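Local coordinates for protein ribonucleoside-diphosphate reductase small chain 2 (Saccharomyces cerevisiae, PDB 1JK0) that works as a small subunit of ribonucleotide reductase, which makes deoxyribonucleotides, and is required for proper folding of RNR2 and assembly with the large subunits, at residues Trp57-Phe71 / Ile126-Phe139. Sequence-based numbering, arbitrary orientation.
Sequences WTAEEIELAKDTEDF and IYSEVYSMMVDAFF
In the ferritin-like helical fold of the ribonucleotide reductase small chain, the irregular connection 57-71, between helices 43-54 and 78-89, runs along the C-terminal half of helix 111-138. Y131 of that helix, predicted to be an active-site residue, points away from the connection and touches S89 of helix 78-89. No hydrogen bond joins the segments; contact is mainly by apolar side chains, with a few oxygens at ring edges and methyls. W57 and Y127 lie near parallel, planes 26° apart, but slid so far that the rings barely overlap; D219 of helix 207-232 accepts a hydrogen bond from W57 NE1 and is also bonded to Y127 OH. Next along, A59 CB faces V130 and sits 3.7 Å from M133 CE, where the methionine chain bends, and 3.5 Å from E129 OE2. That carboxylate has its charge partner outside the two segments, a basic side chain on the chain of another protein. I62 CD1 meets V130 CG2 at 3.9 Å. L64 pushes its two methyls down onto the helix, CD2 meeting M134 CE at 3.5 Å. T68 OG1 donates to L64 O, coming from above the carbonyl plane, and lies beside the edge of the F138 ring, as does D67 OD2, 3.6 Å from F138 CZ; the other oxygen, D67 OD1, takes the backbone N-H of G208. With CG anti to the backbone N (chi1 166°), the F71 ring turns in toward the helix end and completes an aromatic cluster, in an offset stack with F138, centroids 5.0 Å apart. Replacing F71 by an alanine removes the ring, which would probably leave F138 without its stacking partner and open a gap beside F139. F138 CB lies over one face of the F71 ring, 3.8 Å from its centroid, a CH-pi contact. The F139 plane is inclined at 48° to that of F71, whose CZ rests over a face of F139, 3.5 Å from F139 CE1.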
ATOM      1  N   TRP B  57      -1.564 -15.164   5.418  1.00 23.09           N
ATOM      2  CA  TRP B  57      -1.437 -16.437   4.717  1.00 22.69           C
ATOM      3  C   TRP B  57      -1.582 -16.182   3.211  1.00 23.44           C
ATOM      4  O   TRP B  57      -2.014 -15.100   2.781  1.00 21.82           O
ATOM      5  CB  TRP B  57      -2.507 -17.427   5.190  1.00 22.57           C
ATOM      6  CG  TRP B  57      -3.922 -16.928   5.055  1.00 26.64           C
ATOM      7  CD1 TRP B  57      -4.562 -16.026   5.864  1.00 27.15           C
ATOM      8  CD2 TRP B  57      -4.865 -17.289   4.031  1.00 26.98           C
ATOM      9  NE1 TRP B  57      -5.842 -15.808   5.406  1.00 28.13           N
ATOM     10  CE2 TRP B  57      -6.054 -16.571   4.287  1.00 27.57           C
ATOM     11  CE3 TRP B  57      -4.819 -18.151   2.921  1.00 25.08           C
ATOM     12  CZ2 TRP B  57      -7.193 -16.693   3.474  1.00 28.47           C
ATOM     13  CZ3 TRP B  57      -5.943 -18.271   2.116  1.00 25.16           C
ATOM     14  CH2 TRP B  57      -7.119 -17.546   2.397  1.00 28.12           C
ATOM     15  N   THR B  58      -1.226 -17.172   2.404  1.00 23.04           N
ATOM     16  CA  THR B  58      -1.314 -17.009   0.962  1.00 24.80           C
ATOM     17  C   THR B  58      -1.978 -18.202   0.264  1.00 27.35           C
ATOM     18  O   THR B  58      -2.244 -19.236   0.885  1.00 27.93           O
ATOM     19  CB  THR B  58       0.077 -16.803   0.370  1.00 24.78           C
ATOM     20  OG1 THR B  58       0.894 -17.947   0.658  1.00 24.45           O
ATOM     21  CG2 THR B  58       0.720 -15.538   0.962  1.00 23.86           C
ATOM     22  N   ALA B  59      -2.276 -18.046  -1.021  1.00 28.42           N
ATOM     23  CA  ALA B  59      -2.899 -19.121  -1.780  1.00 30.41           C
ATOM     24  C   ALA B  59      -1.962 -20.353  -1.800  1.00 31.34           C
ATOM     25  O   ALA B  59      -2.408 -21.500  -1.650  1.00 31.32           O
ATOM     26  CB  ALA B  59      -3.206 -18.632  -3.199  1.00 28.85           C
ATOM     27  N   GLU B  60      -0.663 -20.105  -1.956  1.00 31.15           N
ATOM     28  CA  GLU B  60       0.326 -21.178  -1.983  1.00 31.76           C
ATOM     29  C   GLU B  60       0.252 -22.055  -0.741  1.00 33.83           C
ATOM     30  O   GLU B  60       0.512 -23.246  -0.810  1.00 35.42           O
ATOM     31  CB  GLU B  60       1.748 -20.617  -2.094  1.00 30.22           C
ATOM     32  CG  GLU B  60       2.148 -20.081  -3.465  1.00 30.80           C
ATOM     33  CD  GLU B  60       1.463 -18.777  -3.832  1.00 32.36           C
ATOM     34  OE1 GLU B  60       1.721 -18.279  -4.948  1.00 32.45           O
ATOM     35  OE2 GLU B  60       0.673 -18.247  -3.015  1.00 31.73           O
ATOM     36  N   GLU B  61      -0.085 -21.466   0.400  1.00 35.53           N
ATOM     37  CA  GLU B  61      -0.176 -22.226   1.646  1.00 36.97           C
ATOM     38  C   GLU B  61      -1.408 -23.114   1.667  1.00 38.33           C
ATOM     39  O   GLU B  61      -1.716 -23.747   2.679  1.00 39.03           O
ATOM     40  CB  GLU B  61      -0.184 -21.279   2.859  1.00 36.19           C
ATOM     41  CG  GLU B  61       1.211 -20.817   3.263  1.00 35.96           C
ATOM     42  CD  GLU B  61       1.240 -19.962   4.518  1.00 36.97           C
ATOM     43  OE1 GLU B  61       2.332 -19.847   5.115  1.00 39.85           O
ATOM     44  OE2 GLU B  61       0.198 -19.398   4.912  1.00 37.32           O
ATOM     45  N   ILE B  62      -2.104 -23.157   0.533  1.00 40.37           N
ATOM     46  CA  ILE B  62      -3.306 -23.963   0.386  1.00 42.82           C
ATOM     47  C   ILE B  62      -3.130 -25.018  -0.691  1.00 44.34           C
ATOM     48  O   ILE B  62      -2.684 -24.715  -1.797  1.00 44.68           O
ATOM     49  CB  ILE B  62      -4.508 -23.091   0.013  1.00 44.24           C
ATOM     50  CG1 ILE B  62      -4.950 -22.287   1.233  1.00 45.98           C
ATOM     51  CG2 ILE B  62      -5.646 -23.954  -0.501  1.00 43.49           C
ATOM     52  CD1 ILE B  62      -6.132 -21.378   0.977  1.00 49.87           C
ATOM     53  N   GLU B  63      -3.488 -26.255  -0.357  1.00 45.79           N
ATOM     54  CA  GLU B  63      -3.386 -27.375  -1.287  1.00 47.40           C
ATOM     55  C   GLU B  63      -4.750 -27.809  -1.842  1.00 49.28           C
ATOM     56  O   GLU B  63      -5.625 -28.266  -1.104  1.00 48.84           O
ATOM     57  CB  GLU B  63      -2.730 -28.573  -0.602  1.00 46.20           C
ATOM     58  CG  GLU B  63      -2.446 -29.709  -1.553  1.00 45.74           C
ATOM     59  CD  GLU B  63      -1.407 -29.332  -2.584  1.00 47.01           C
ATOM     60  OE1 GLU B  63      -0.200 -29.417  -2.273  1.00 46.93           O
ATOM     61  OE2 GLU B  63      -1.797 -28.933  -3.702  1.00 48.98           O
ATOM     62  N   LEU B  64      -4.933 -27.658  -3.146  1.00 51.46           N
ATOM     63  CA  LEU B  64      -6.182 -28.063  -3.769  1.00 54.82           C
ATOM     64  C   LEU B  64      -5.963 -29.382  -4.485  1.00 57.03           C
ATOM     65  O   LEU B  64      -6.912 -30.029  -4.925  1.00 57.06           O
ATOM     66  CB  LEU B  64      -6.651 -27.020  -4.774  1.00 54.31           C
ATOM     67  CG  LEU B  64      -7.094 -25.681  -4.206  1.00 53.96           C
ATOM     68  CD1 LEU B  64      -7.703 -24.864  -5.341  1.00 53.29           C
ATOM     69  CD2 LEU B  64      -8.103 -25.902  -3.083  1.00 52.91           C
ATOM     70  N   ALA B  65      -4.701 -29.764  -4.623  1.00 59.22           N
ATOM     71  CA  ALA B  65      -4.386 -31.020  -5.276  1.00 62.36           C
ATOM     72  C   ALA B  65      -4.959 -32.063  -4.341  1.00 63.83           C
ATOM     73  O   ALA B  65      -5.047 -31.831  -3.136  1.00 63.64           O
ATOM     74  CB  ALA B  65      -2.873 -31.190  -5.407  1.00 62.72           C
ATOM     75  N   LYS B  66      -5.358 -33.203  -4.885  1.00 64.81           N
ATOM     76  CA  LYS B  66      -5.924 -34.245  -4.048  1.00 66.47           C
ATOM     77  C   LYS B  66      -7.018 -33.677  -3.149  1.00 66.61           C
ATOM     78  O   LYS B  66      -7.227 -34.136  -2.027  1.00 64.88           O
ATOM     79  CB  LYS B  66      -4.824 -34.900  -3.202  1.00 67.46           C
ATOM     80  CG  LYS B  66      -4.057 -36.009  -3.924  1.00 67.36           C
ATOM     81  CD  LYS B  66      -5.000 -37.118  -4.407  1.00 66.82           C
ATOM     82  CE  LYS B  66      -5.859 -37.665  -3.273  1.00 66.06           C
ATOM     83  NZ  LYS B  66      -6.821 -38.694  -3.749  1.00 66.63           N
ATOM     84  N   ASP B  67      -7.691 -32.653  -3.659  1.00 68.51           N
ATOM     85  CA  ASP B  67      -8.799 -31.997  -2.966  1.00 70.67           C
ATOM     86  C   ASP B  67      -9.893 -31.900  -4.022  1.00 71.76           C
ATOM     87  O   ASP B  67     -11.072 -31.756  -3.710  1.00 71.74           O
ATOM     88  CB  ASP B  67      -8.402 -30.587  -2.496  1.00 70.49           C
ATOM     89  CG  ASP B  67      -9.525 -29.876  -1.748  1.00 70.35           C
ATOM     90  OD1 ASP B  67      -9.820 -30.260  -0.598  1.00 71.36           O
ATOM     91  OD2 ASP B  67     -10.122 -28.935  -2.309  1.00 68.98           O
ATOM     92  N   THR B  68      -9.464 -31.987  -5.280  1.00 73.70           N
ATOM     93  CA  THR B  68     -10.339 -31.925  -6.447  1.00 75.13           C
ATOM     94  C   THR B  68     -10.957 -33.300  -6.683  1.00 75.74           C
ATOM     95  O   THR B  68     -11.847 -33.465  -7.517  1.00 75.64           O
ATOM     96  CB  THR B  68      -9.544 -31.531  -7.715  1.00 75.67           C
ATOM     97  OG1 THR B  68      -8.790 -30.337  -7.463  1.00 76.82           O
ATOM     98  CG2 THR B  68     -10.488 -31.290  -8.887  1.00 76.54           C
ATOM     99  N   GLU B  69     -10.465 -34.290  -5.951  1.00 77.03           N
ATOM    100  CA  GLU B  69     -10.973 -35.643  -6.085  1.00 78.41           C
ATOM    101  C   GLU B  69     -12.392 -35.647  -5.548  1.00 79.12           C
ATOM    102  O   GLU B  69     -13.314 -36.134  -6.196  1.00 79.59           O
ATOM    103  CB  GLU B  69     -10.120 -36.623  -5.270  1.00 79.43           C
ATOM    104  CG  GLU B  69      -8.619 -36.557  -5.530  1.00 80.57           C
ATOM    105  CD  GLU B  69      -8.254 -36.846  -6.973  1.00 81.26           C
ATOM    106  OE1 GLU B  69      -8.620 -37.929  -7.482  1.00 82.42           O
ATOM    107  OE2 GLU B  69      -7.593 -35.990  -7.599  1.00 81.13           O
ATOM    108  N   ASP B  70     -12.551 -35.076  -4.358  1.00 79.94           N
ATOM    109  CA  ASP B  70     -13.839 -35.018  -3.685  1.00 80.73           C
ATOM    110  C   ASP B  70     -14.812 -33.992  -4.268  1.00 81.29           C
ATOM    111  O   ASP B  70     -15.890 -33.770  -3.716  1.00 82.00           O
ATOM    112  CB  ASP B  70     -13.621 -34.753  -2.190  1.00 80.46           C
ATOM    113  CG  ASP B  70     -12.784 -35.837  -1.526  1.00 80.43           C
ATOM    114  OD1 ASP B  70     -11.637 -36.057  -1.969  1.00 78.97           O
ATOM    115  OD2 ASP B  70     -13.273 -36.470  -0.566  1.00 80.41           O
ATOM    116  N   PHE B  71     -14.441 -33.368  -5.380  1.00 81.92           N
ATOM    117  CA  PHE B  71     -15.312 -32.386  -6.025  1.00 82.34           C
ATOM    118  C   PHE B  71     -16.209 -33.077  -7.044  1.00 82.85           C
ATOM    119  O   PHE B  71     -17.436 -33.028  -6.935  1.00 82.33           O
ATOM    120  CB  PHE B  71     -14.486 -31.308  -6.732  1.00 82.27           C
ATOM    121  CG  PHE B  71     -15.286 -30.452  -7.681  1.00 82.82           C
ATOM    122  CD1 PHE B  71     -16.306 -29.630  -7.212  1.00 83.08           C
ATOM    123  CD2 PHE B  71     -15.021 -30.476  -9.051  1.00 82.44           C
ATOM    124  CE1 PHE B  71     -17.055 -28.841  -8.094  1.00 82.79           C
ATOM    125  CE2 PHE B  71     -15.762 -29.694  -9.939  1.00 82.16           C
ATOM    126  CZ  PHE B  71     -16.780 -28.876  -9.460  1.00 82.35           C
ATOM    127  N   ILE B 126      -5.693 -11.790  -2.181  1.00 23.75           N
ATOM    128  CA  ILE B 126      -5.274 -13.173  -2.035  1.00 22.77           C
ATOM    129  C   ILE B 126      -6.545 -14.044  -2.053  1.00 25.06           C
ATOM    130  O   ILE B 126      -6.549 -15.145  -2.626  1.00 25.75           O
ATOM    131  CB  ILE B 126      -4.495 -13.368  -0.717  1.00 22.24           C
ATOM    132  CG1 ILE B 126      -3.146 -12.636  -0.811  1.00 23.17           C
ATOM    133  CG2 ILE B 126      -4.286 -14.862  -0.428  1.00 21.27           C
ATOM    134  CD1 ILE B 126      -2.336 -12.592   0.487  1.00 20.26           C
ATOM    135  N   TYR B 127      -7.627 -13.548  -1.447  1.00 24.17           N
ATOM    136  CA  TYR B 127      -8.879 -14.303  -1.440  1.00 24.80           C
ATOM    137  C   TYR B 127      -9.333 -14.412  -2.896  1.00 25.69           C
ATOM    138  O   TYR B 127      -9.693 -15.481  -3.367  1.00 22.73           O
ATOM    139  CB  TYR B 127      -9.964 -13.587  -0.615  1.00 24.33           C
ATOM    140  CG  TYR B 127      -9.599 -13.317   0.827  1.00 25.22           C
ATOM    141  CD1 TYR B 127     -10.202 -12.273   1.539  1.00 22.20           C
ATOM    142  CD2 TYR B 127      -8.617 -14.076   1.471  1.00 24.67           C
ATOM    143  CE1 TYR B 127      -9.833 -11.992   2.836  1.00 22.10           C
ATOM    144  CE2 TYR B 127      -8.241 -13.796   2.775  1.00 25.18           C
ATOM    145  CZ  TYR B 127      -8.846 -12.750   3.453  1.00 25.37           C
ATOM    146  OH  TYR B 127      -8.431 -12.451   4.743  1.00 26.07           O
ATOM    147  N   SER B 128      -9.293 -13.287  -3.603  1.00 28.35           N
ATOM    148  CA  SER B 128      -9.714 -13.250  -4.985  1.00 29.92           C
ATOM    149  C   SER B 128      -8.894 -14.225  -5.832  1.00 31.25           C
ATOM    150  O   SER B 128      -9.345 -14.664  -6.886  1.00 32.42           O
ATOM    151  CB  SER B 128      -9.594 -11.823  -5.517  1.00 30.37           C
ATOM    152  OG  SER B 128     -10.416 -11.632  -6.668  1.00 34.24           O
ATOM    153  N   GLU B 129      -7.691 -14.562  -5.373  1.00 33.05           N
ATOM    154  CA  GLU B 129      -6.838 -15.507  -6.098  1.00 33.91           C
ATOM    155  C   GLU B 129      -7.191 -16.932  -5.723  1.00 34.63           C
ATOM    156  O   GLU B 129      -7.433 -17.760  -6.591  1.00 34.90           O
ATOM    157  CB  GLU B 129      -5.349 -15.311  -5.782  1.00 34.40           C
ATOM    158  CG  GLU B 129      -4.461 -16.255  -6.611  1.00 33.97           C
ATOM    159  CD  GLU B 129      -2.994 -16.218  -6.235  1.00 34.12           C
ATOM    160  OE1 GLU B 129      -2.469 -15.131  -5.936  1.00 34.33           O
ATOM    161  OE2 GLU B 129      -2.347 -17.282  -6.270  1.00 36.68           O
ATOM    162  N   VAL B 130      -7.198 -17.229  -4.428  1.00 35.42           N
ATOM    163  CA  VAL B 130      -7.525 -18.578  -4.015  1.00 38.79           C
ATOM    164  C   VAL B 130      -8.866 -18.977  -4.618  1.00 40.48           C
ATOM    165  O   VAL B 130      -8.991 -20.072  -5.163  1.00 41.22           O
ATOM    166  CB  VAL B 130      -7.532 -18.723  -2.467  1.00 38.16           C
ATOM    167  CG1 VAL B 130      -8.242 -17.576  -1.842  1.00 40.56           C
ATOM    168  CG2 VAL B 130      -8.194 -20.023  -2.066  1.00 38.20           C
ATOM    169  N   TYR B 131      -9.857 -18.089  -4.555  1.00 42.58           N
ATOM    170  CA  TYR B 131     -11.162 -18.399  -5.123  1.00 44.14           C
ATOM    171  C   TYR B 131     -10.983 -18.806  -6.568  1.00 46.30           C
ATOM    172  O   TYR B 131     -11.461 -19.858  -6.985  1.00 47.07           O
ATOM    173  CB  TYR B 131     -12.111 -17.199  -5.076  1.00 44.87           C
ATOM    174  CG  TYR B 131     -12.745 -16.940  -3.733  1.00 44.64           C
ATOM    175  CD1 TYR B 131     -13.189 -17.986  -2.939  1.00 44.67           C
ATOM    176  CD2 TYR B 131     -12.919 -15.641  -3.268  1.00 45.27           C
ATOM    177  CE1 TYR B 131     -13.793 -17.747  -1.708  1.00 47.35           C
ATOM    178  CE2 TYR B 131     -13.525 -15.388  -2.042  1.00 46.16           C
ATOM    179  CZ  TYR B 131     -13.961 -16.442  -1.261  1.00 46.75           C
ATOM    180  OH  TYR B 131     -14.578 -16.195  -0.045  1.00 47.14           O
ATOM    181  N   SER B 132     -10.290 -17.972  -7.334  1.00 48.31           N
ATOM    182  CA  SER B 132     -10.065 -18.269  -8.741  1.00 50.66           C
ATOM    183  C   SER B 132      -9.442 -19.649  -8.925  1.00 52.56           C
ATOM    184  O   SER B 132      -9.922 -20.440  -9.733  1.00 54.42           O
ATOM    185  CB  SER B 132      -9.175 -17.201  -9.377  1.00 51.18           C
ATOM    186  OG  SER B 132      -9.843 -15.949  -9.454  1.00 51.90           O
ATOM    187  N   MET B 133      -8.384 -19.945  -8.174  1.00 53.92           N
ATOM    188  CA  MET B 133      -7.720 -21.243  -8.272  1.00 54.84           C
ATOM    189  C   MET B 133      -8.708 -22.397  -8.197  1.00 55.05           C
ATOM    190  O   MET B 133      -8.554 -23.395  -8.894  1.00 55.30           O
ATOM    191  CB  MET B 133      -6.700 -21.417  -7.152  1.00 54.90           C
ATOM    192  CG  MET B 133      -5.727 -20.284  -7.023  1.00 55.46           C
ATOM    193  SD  MET B 133      -4.241 -20.853  -6.239  1.00 56.98           S
ATOM    194  CE  MET B 133      -4.902 -21.491  -4.721  1.00 56.27           C
ATOM    195  N   MET B 134      -9.713 -22.267  -7.338  1.00 55.46           N
ATOM    196  CA  MET B 134     -10.714 -23.312  -7.184  1.00 57.30           C
ATOM    197  C   MET B 134     -11.525 -23.401  -8.473  1.00 58.47           C
ATOM    198  O   MET B 134     -11.742 -24.485  -9.021  1.00 58.93           O
ATOM    199  CB  MET B 134     -11.608 -22.998  -5.985  1.00 56.71           C
ATOM    200  CG  MET B 134     -10.805 -22.642  -4.746  1.00 56.52           C
ATOM    201  SD  MET B 134     -11.735 -22.629  -3.212  1.00 57.62           S
ATOM    202  CE  MET B 134     -10.892 -23.945  -2.322  1.00 57.17           C
ATOM    203  N   VAL B 135     -11.954 -22.247  -8.960  1.00 59.23           N
ATOM    204  CA  VAL B 135     -12.708 -22.168 -10.199  1.00 60.64           C
ATOM    205  C   VAL B 135     -11.894 -22.841 -11.320  1.00 62.00           C
ATOM    206  O   VAL B 135     -12.458 -23.420 -12.245  1.00 62.43           O
ATOM    207  CB  VAL B 135     -13.000 -20.672 -10.555  1.00 59.85           C
ATOM    208  CG1 VAL B 135     -13.433 -20.536 -12.000  1.00 58.34           C
ATOM    209  CG2 VAL B 135     -14.080 -20.124  -9.630  1.00 57.55           C
ATOM    210  N   ASP B 136     -10.566 -22.786 -11.208  1.00 62.38           N
ATOM    211  CA  ASP B 136      -9.669 -23.363 -12.210  1.00 63.19           C
ATOM    212  C   ASP B 136      -9.415 -24.873 -12.025  1.00 64.14           C
ATOM    213  O   ASP B 136      -9.572 -25.660 -12.961  1.00 63.62           O
ATOM    214  CB  ASP B 136      -8.331 -22.607 -12.191  1.00 61.87           C
ATOM    215  CG  ASP B 136      -7.567 -22.725 -13.502  1.00 62.21           C
ATOM    216  OD1 ASP B 136      -7.967 -22.073 -14.495  1.00 62.15           O
ATOM    217  OD2 ASP B 136      -6.566 -23.471 -13.541  1.00 61.98           O
ATOM    218  N   ALA B 137      -9.023 -25.279 -10.823  1.00 65.35           N
ATOM    219  CA  ALA B 137      -8.741 -26.685 -10.552  1.00 66.50           C
ATOM    220  C   ALA B 137      -9.993 -27.544 -10.581  1.00 67.00           C
ATOM    221  O   ALA B 137      -9.929 -28.756 -10.800  1.00 66.68           O
ATOM    222  CB  ALA B 137      -8.055 -26.825  -9.197  1.00 67.12           C
ATOM    223  N   PHE B 138     -11.135 -26.913 -10.365  1.00 67.77           N
ATOM    224  CA  PHE B 138     -12.391 -27.639 -10.334  1.00 68.96           C
ATOM    225  C   PHE B 138     -13.144 -27.620 -11.650  1.00 70.02           C
ATOM    226  O   PHE B 138     -13.282 -28.649 -12.309  1.00 70.22           O
ATOM    227  CB  PHE B 138     -13.278 -27.076  -9.224  1.00 69.24           C
ATOM    228  CG  PHE B 138     -12.684 -27.201  -7.846  1.00 69.83           C
ATOM    229  CD1 PHE B 138     -13.344 -26.672  -6.743  1.00 70.16           C
ATOM    230  CD2 PHE B 138     -11.482 -27.871  -7.645  1.00 69.72           C
ATOM    231  CE1 PHE B 138     -12.820 -26.812  -5.465  1.00 69.78           C
ATOM    232  CE2 PHE B 138     -10.951 -28.014  -6.373  1.00 69.64           C
ATOM    233  CZ  PHE B 138     -11.623 -27.485  -5.280  1.00 69.69           C
ATOM    234  N   PHE B 139     -13.627 -26.445 -12.030  1.00 71.35           N
ATOM    235  CA  PHE B 139     -14.394 -26.290 -13.256  1.00 72.90           C
ATOM    236  C   PHE B 139     -13.519 -26.080 -14.483  1.00 74.95           C
ATOM    237  O   PHE B 139     -13.874 -25.327 -15.390  1.00 75.33           O
ATOM    238  CB  PHE B 139     -15.368 -25.126 -13.097  1.00 72.34           C
ATOM    239  CG  PHE B 139     -16.239 -25.236 -11.879  1.00 73.02           C
ATOM    240  CD1 PHE B 139     -15.680 -25.226 -10.606  1.00 73.60           C
ATOM    241  CD2 PHE B 139     -17.612 -25.388 -12.002  1.00 73.23           C
ATOM    242  CE1 PHE B 139     -16.474 -25.370  -9.477  1.00 74.05           C
ATOM    243  CE2 PHE B 139     -18.415 -25.532 -10.882  1.00 73.61           C
ATOM    244  CZ  PHE B 139     -17.845 -25.523  -9.615  1.00 74.32           C
TER